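Local coordinates for acetylcholine-binding protein (Bulinus truncatus, PDB 2BJ0) that probably binds acetylcholine and related ligands as a soluble pentameric homologue of the extracellular domain of nicotinic acetylcholine receptors, at residues S167-N180 against Y191-K203. Residues are numbered along the deposited sequence; the frame is centred on the assembly and turned at random.
Sequences SPKFDLLSATQSLN and YDDIEITFAFRKK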
loop_
_atom_site.group_PDB
_atom_site.type_symbol
_atom_site.label_atom_id
_atom_site.label_comp_id
_atom_site.label_asym_id
_atom_site.label_seq_id
_atom_site.Cartn_x
_atom_site.Cartn_y
_atom_site.Cartn_z
ATOM N N SER A 167 -13.368 20.915 -16.251
ATOM C CA SER A 167 -14.325 20.308 -15.332
ATOM C C SER A 167 -15.757 20.568 -15.799
ATOM O O SER A 167 -16.038 21.678 -16.220
ATOM C CB SER A 167 -14.131 20.884 -13.926
ATOM O OG SER A 167 -15.234 20.583 -13.080
ATOM N N PRO A 168 -16.650 19.574 -15.748
ATOM C CA PRO A 168 -18.072 19.828 -15.956
ATOM C C PRO A 168 -18.739 20.469 -14.747
ATOM O O PRO A 168 -19.832 21.005 -14.878
ATOM C CB PRO A 168 -18.654 18.436 -16.219
ATOM C CG PRO A 168 -17.758 17.503 -15.490
ATOM C CD PRO A 168 -16.387 18.135 -15.553
ATOM N N LYS A 169 -18.056 20.473 -13.600
ATOM C CA LYS A 169 -18.620 20.935 -12.341
ATOM C C LYS A 169 -18.169 22.337 -11.878
ATOM O O LYS A 169 -18.907 23.020 -11.156
ATOM C CB LYS A 169 -18.258 19.933 -11.263
ATOM C CG LYS A 169 -19.086 18.658 -11.319
ATOM C CD LYS A 169 -20.226 18.833 -10.342
ATOM C CE LYS A 169 -21.542 18.575 -10.987
ATOM N NZ LYS A 169 -22.587 18.628 -9.923
ATOM N N PHE A 170 -16.950 22.743 -12.234
ATOM C CA PHE A 170 -16.416 24.024 -11.731
ATOM C C PHE A 170 -15.827 24.902 -12.809
ATOM O O PHE A 170 -15.296 24.389 -13.778
ATOM C CB PHE A 170 -15.344 23.766 -10.656
ATOM C CG PHE A 170 -15.808 22.864 -9.544
ATOM C CD1 PHE A 170 -16.622 23.356 -8.521
ATOM C CD2 PHE A 170 -15.460 21.516 -9.535
ATOM C CE1 PHE A 170 -17.083 22.505 -7.497
ATOM C CE2 PHE A 170 -15.902 20.662 -8.507
ATOM C CZ PHE A 170 -16.720 21.148 -7.508
ATOM N N ASP A 171 -15.912 26.229 -12.626
ATOM C CA ASP A 171 -15.233 27.217 -13.474
ATOM C C ASP A 171 -13.977 27.639 -12.732
ATOM O O ASP A 171 -14.076 28.098 -11.607
ATOM C CB ASP A 171 -16.068 28.514 -13.621
ATOM C CG ASP A 171 -17.239 28.388 -14.572
ATOM O OD1 ASP A 171 -17.098 27.770 -15.658
ATOM O OD2 ASP A 171 -18.363 28.895 -14.307
ATOM N N LEU A 172 -12.808 27.517 -13.345
ATOM C CA LEU A 172 -11.624 28.086 -12.760
ATOM C C LEU A 172 -11.505 29.557 -13.179
ATOM O O LEU A 172 -11.326 29.850 -14.355
ATOM C CB LEU A 172 -10.390 27.329 -13.231
ATOM C CG LEU A 172 -9.029 27.748 -12.700
ATOM C CD1 LEU A 172 -8.950 27.641 -11.177
ATOM C CD2 LEU A 172 -8.004 26.844 -13.348
ATOM N N LEU A 173 -11.556 30.462 -12.221
ATOM C CA LEU A 173 -11.530 31.904 -12.534
ATOM C C LEU A 173 -10.135 32.443 -12.788
ATOM O O LEU A 173 -9.936 33.187 -13.736
ATOM C CB LEU A 173 -12.247 32.722 -11.434
ATOM C CG LEU A 173 -13.683 32.222 -11.198
ATOM C CD1 LEU A 173 -14.333 32.841 -9.972
ATOM C CD2 LEU A 173 -14.550 32.403 -12.429
ATOM N N SER A 174 -9.168 32.077 -11.941
ATOM C CA SER A 174 -7.779 32.547 -12.068
ATOM C C SER A 174 -6.854 31.641 -11.300
ATOM O O SER A 174 -7.300 30.886 -10.441
ATOM C CB SER A 174 -7.634 33.923 -11.455
ATOM O OG SER A 174 -8.151 33.878 -10.143
ATOM N N ALA A 175 -5.565 31.745 -11.596
ATOM C CA ALA A 175 -4.554 30.938 -10.941
ATOM C C ALA A 175 -3.221 31.593 -11.157
ATOM O O ALA A 175 -2.874 31.928 -12.283
ATOM C CB ALA A 175 -4.550 29.489 -11.512
ATOM N N THR A 176 -2.478 31.798 -10.076
ATOM C CA THR A 176 -1.099 32.252 -10.174
ATOM C C THR A 176 -0.262 31.510 -9.147
ATOM O O THR A 176 -0.776 30.697 -8.383
ATOM C CB THR A 176 -0.968 33.780 -9.939
ATOM O OG1 THR A 176 -1.483 34.105 -8.643
ATOM C CG2 THR A 176 -1.888 34.583 -10.877
ATOM N N GLN A 177 1.036 31.793 -9.146
ATOM C CA GLN A 177 1.931 31.308 -8.106
ATOM C C GLN A 177 2.882 32.401 -7.657
ATOM O O GLN A 177 3.194 33.321 -8.406
ATOM C CB GLN A 177 2.696 30.073 -8.575
ATOM C CG GLN A 177 3.865 30.318 -9.495
ATOM C CD GLN A 177 4.366 29.025 -10.105
ATOM O OE1 GLN A 177 3.558 28.200 -10.538
ATOM N NE2 GLN A 177 5.690 28.836 -10.141
ATOM N N SER A 178 3.323 32.288 -6.418
ATOM C CA SER A 178 4.254 33.212 -5.851
ATOM C C SER A 178 5.348 32.440 -5.105
ATOM O O SER A 178 5.077 31.418 -4.470
ATOM C CB SER A 178 3.496 34.157 -4.925
ATOM O OG SER A 178 4.360 34.695 -3.955
ATOM N N LEU A 179 6.581 32.925 -5.204
ATOM C CA LEU A 179 7.712 32.311 -4.524
ATOM C C LEU A 179 7.959 33.041 -3.207
ATOM O O LEU A 179 8.004 34.259 -3.177
ATOM C CB LEU A 179 8.957 32.357 -5.420
ATOM C CG LEU A 179 10.340 32.078 -4.811
ATOM C CD1 LEU A 179 10.441 30.646 -4.231
ATOM C CD2 LEU A 179 11.441 32.311 -5.844
ATOM N N ASN A 180 8.095 32.294 -2.120
ATOM C CA ASN A 180 8.299 32.895 -0.804
ATOM C C ASN A 180 9.396 32.146 -0.074
ATOM O O ASN A 180 9.793 31.065 -0.505
ATOM C CB ASN A 180 7.002 32.853 0.022
ATOM C CG ASN A 180 5.747 33.166 -0.816
ATOM O OD1 ASN A 180 5.495 34.320 -1.185
ATOM N ND2 ASN A 180 4.958 32.138 -1.105
ATOM N N TYR A 191 13.482 28.172 4.383
ATOM C CA TYR A 191 13.031 27.237 3.367
ATOM C C TYR A 191 12.270 28.008 2.294
ATOM O O TYR A 191 11.487 28.873 2.616
ATOM C CB TYR A 191 12.133 26.182 4.018
ATOM C CG TYR A 191 12.940 25.160 4.784
ATOM C CD1 TYR A 191 13.636 25.514 5.946
ATOM C CD2 TYR A 191 13.026 23.841 4.345
ATOM C CE1 TYR A 191 14.403 24.569 6.649
ATOM C CE2 TYR A 191 13.786 22.907 5.031
ATOM C CZ TYR A 191 14.467 23.271 6.178
ATOM O OH TYR A 191 15.239 22.341 6.851
ATOM N N ASP A 192 12.510 27.705 1.027
ATOM C CA ASP A 192 11.696 28.237 -0.055
ATOM C C ASP A 192 10.372 27.492 -0.219
ATOM O O ASP A 192 10.310 26.268 -0.065
ATOM C CB ASP A 192 12.436 28.119 -1.359
ATOM C CG ASP A 192 13.644 29.043 -1.440
ATOM O OD1 ASP A 192 13.857 29.883 -0.539
ATOM O OD2 ASP A 192 14.443 28.954 -2.370
ATOM N N ASP A 193 9.321 28.226 -0.557
ATOM C CA ASP A 193 8.111 27.577 -1.029
ATOM C C ASP A 193 7.524 28.325 -2.203
ATOM O O ASP A 193 7.794 29.517 -2.393
ATOM C CB ASP A 193 7.095 27.357 0.090
ATOM C CG ASP A 193 6.549 28.637 0.641
ATOM O OD1 ASP A 193 5.578 29.181 0.065
ATOM O OD2 ASP A 193 7.009 29.162 1.677
ATOM N N ILE A 194 6.772 27.614 -3.027
ATOM C CA ILE A 194 5.940 28.285 -4.009
ATOM C C ILE A 194 4.501 28.084 -3.574
ATOM O O ILE A 194 4.094 26.975 -3.177
ATOM C CB ILE A 194 6.209 27.763 -5.432
ATOM C CG1 ILE A 194 7.633 28.138 -5.830
ATOM C CG2 ILE A 194 5.175 28.331 -6.445
ATOM C CD1 ILE A 194 8.070 27.670 -7.199
ATOM N N GLU A 195 3.736 29.163 -3.619
ATOM C CA GLU A 195 2.350 29.123 -3.231
ATOM C C GLU A 195 1.458 29.330 -4.441
ATOM O O GLU A 195 1.522 30.385 -5.094
ATOM C CB GLU A 195 2.093 30.198 -2.182
ATOM C CG GLU A 195 0.638 30.284 -1.742
ATOM C CD GLU A 195 0.490 30.675 -0.274
ATOM O OE1 GLU A 195 1.457 30.475 0.519
ATOM O OE2 GLU A 195 -0.606 31.178 0.086
ATOM N N ILE A 196 0.614 28.341 -4.726
ATOM C CA ILE A 196 -0.388 28.480 -5.763
ATOM C C ILE A 196 -1.672 29.063 -5.189
ATOM O O ILE A 196 -2.184 28.570 -4.197
ATOM C CB ILE A 196 -0.685 27.132 -6.457
ATOM C CG1 ILE A 196 0.594 26.539 -7.040
ATOM C CG2 ILE A 196 -1.699 27.319 -7.561
ATOM C CD1 ILE A 196 0.451 25.073 -7.355
ATOM N N THR A 197 -2.181 30.116 -5.819
ATOM C CA THR A 197 -3.444 30.708 -5.431
ATOM C C THR A 197 -4.396 30.617 -6.626
ATOM O O THR A 197 -4.035 30.990 -7.736
ATOM C CB THR A 197 -3.227 32.185 -4.995
ATOM O OG1 THR A 197 -2.388 32.210 -3.826
ATOM C CG2 THR A 197 -4.518 32.777 -4.499
ATOM N N PHE A 198 -5.584 30.068 -6.408
ATOM C CA PHE A 198 -6.570 30.011 -7.454
ATOM C C PHE A 198 -7.947 30.370 -6.922
ATOM O O PHE A 198 -8.207 30.271 -5.714
ATOM C CB PHE A 198 -6.531 28.668 -8.223
ATOM C CG PHE A 198 -6.911 27.462 -7.396
ATOM C CD1 PHE A 198 -5.961 26.804 -6.629
ATOM C CD2 PHE A 198 -8.219 26.985 -7.406
ATOM C CE1 PHE A 198 -6.329 25.679 -5.868
ATOM C CE2 PHE A 198 -8.597 25.850 -6.636
ATOM C CZ PHE A 198 -7.652 25.221 -5.882
ATOM N N ALA A 199 -8.798 30.869 -7.819
ATOM C CA ALA A 199 -10.180 31.134 -7.520
ATOM C C ALA A 199 -11.034 30.267 -8.415
ATOM O O ALA A 199 -10.757 30.132 -9.589
ATOM C CB ALA A 199 -10.502 32.616 -7.772
ATOM N N PHE A 200 -12.077 29.676 -7.853
ATOM C CA PHE A 200 -12.990 28.853 -8.624
ATOM C C PHE A 200 -14.421 28.975 -8.099
ATOM O O PHE A 200 -14.630 29.354 -6.958
ATOM C CB PHE A 200 -12.521 27.378 -8.603
ATOM C CG PHE A 200 -12.866 26.625 -7.333
ATOM C CD1 PHE A 200 -12.165 26.852 -6.159
ATOM C CD2 PHE A 200 -13.861 25.651 -7.339
ATOM C CE1 PHE A 200 -12.485 26.152 -5.002
ATOM C CE2 PHE A 200 -14.176 24.940 -6.198
ATOM C CZ PHE A 200 -13.496 25.190 -5.030
ATOM N N ARG A 201 -15.403 28.600 -8.907
ATOM C CA ARG A 201 -16.786 28.643 -8.465
ATOM C C ARG A 201 -17.556 27.443 -9.030
ATOM O O ARG A 201 -17.067 26.794 -9.928
ATOM C CB ARG A 201 -17.425 29.981 -8.884
ATOM C CG ARG A 201 -17.465 30.189 -10.396
ATOM C CD ARG A 201 -18.397 31.305 -10.888
ATOM N NE ARG A 201 -18.366 31.376 -12.352
ATOM C CZ ARG A 201 -18.289 32.508 -13.047
ATOM N NH1 ARG A 201 -18.221 33.679 -12.419
ATOM N NH2 ARG A 201 -18.248 32.468 -14.370
ATOM N N LYS A 202 -18.731 27.122 -8.477
ATOM C CA LYS A 202 -19.592 26.078 -9.052
ATOM C C LYS A 202 -20.194 26.565 -10.390
ATOM O O LYS A 202 -20.425 27.756 -10.551
ATOM C CB LYS A 202 -20.696 25.673 -8.066
ATOM C CG LYS A 202 -20.163 25.186 -6.721
ATOM C CD LYS A 202 -21.246 24.973 -5.684
ATOM C CE LYS A 202 -21.445 23.478 -5.403
ATOM N NZ LYS A 202 -22.025 23.166 -4.026
ATOM N N LYS A 203 -20.432 25.668 -11.346
ATOM C CA LYS A 203 -21.072 26.062 -12.618
ATOM C C LYS A 203 -22.568 26.295 -12.429
ATOM O O LYS A 203 -23.171 25.726 -11.508
ATOM C CB LYS A 203 -20.875 25.013 -13.703
ATOM C CG LYS A 203 -19.467 24.867 -14.145
ATOM C CD LYS A 203 -19.390 24.290 -15.528
ATOM C CE LYS A 203 -17.938 24.315 -15.975
ATOM N NZ LYS A 203 -17.759 25.012 -17.259
HETATM O O HOH W 1 -14.462 24.562 -16.434
#
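Asp171 and Arg201 exchange two backbone hydrogen bonds, and strands 170-180 and 191-202 run antiparallel, at 159°, to the reciprocal pair Asn180-Asp193. A classic beta bulge shifts the register: Leu173 N and, weakly, Ser174 N both donate to Ala199 O. Arg201, extended from CG to NE, sends NE to Asp171 OD2 at 3.2 Å; the bond is nearly straight (168°) and lies in the guanidinium plane, but meets the carboxylate on its anti side, tilted from its plane. Leu173 CD2 covers the guanidinium centre 3.7 Å above its plane, while Arg201 NH1 hydrogen-bonds Glu130 O. A leucine in place of Arg201 would probably leave Asp171 OD2 without its charged mate. Asp171 OD1 forms a second salt bridge with Lys203 NZ (3.3 Å), its hydrogen bond weak. Phe200, also packed on Ile36, turns its edge to the face of Phe170 in an offset edge-to-face pair, centroids 5.5 Å apart, planes at 75°. Asn180 ND2 donates to Asp193 OD1 (3.2 Å) from the syn side, tilted out of the carboxylate plane. Tyr191 lies against a 3-cyclohexyl-1-propylsulfonic acid, probably from the crystallisation liquor. This hairpin, its tip carrying the Cys186-Cys187 disulfide, is the C-loop of the Cys-loop receptor ligand-binding fold.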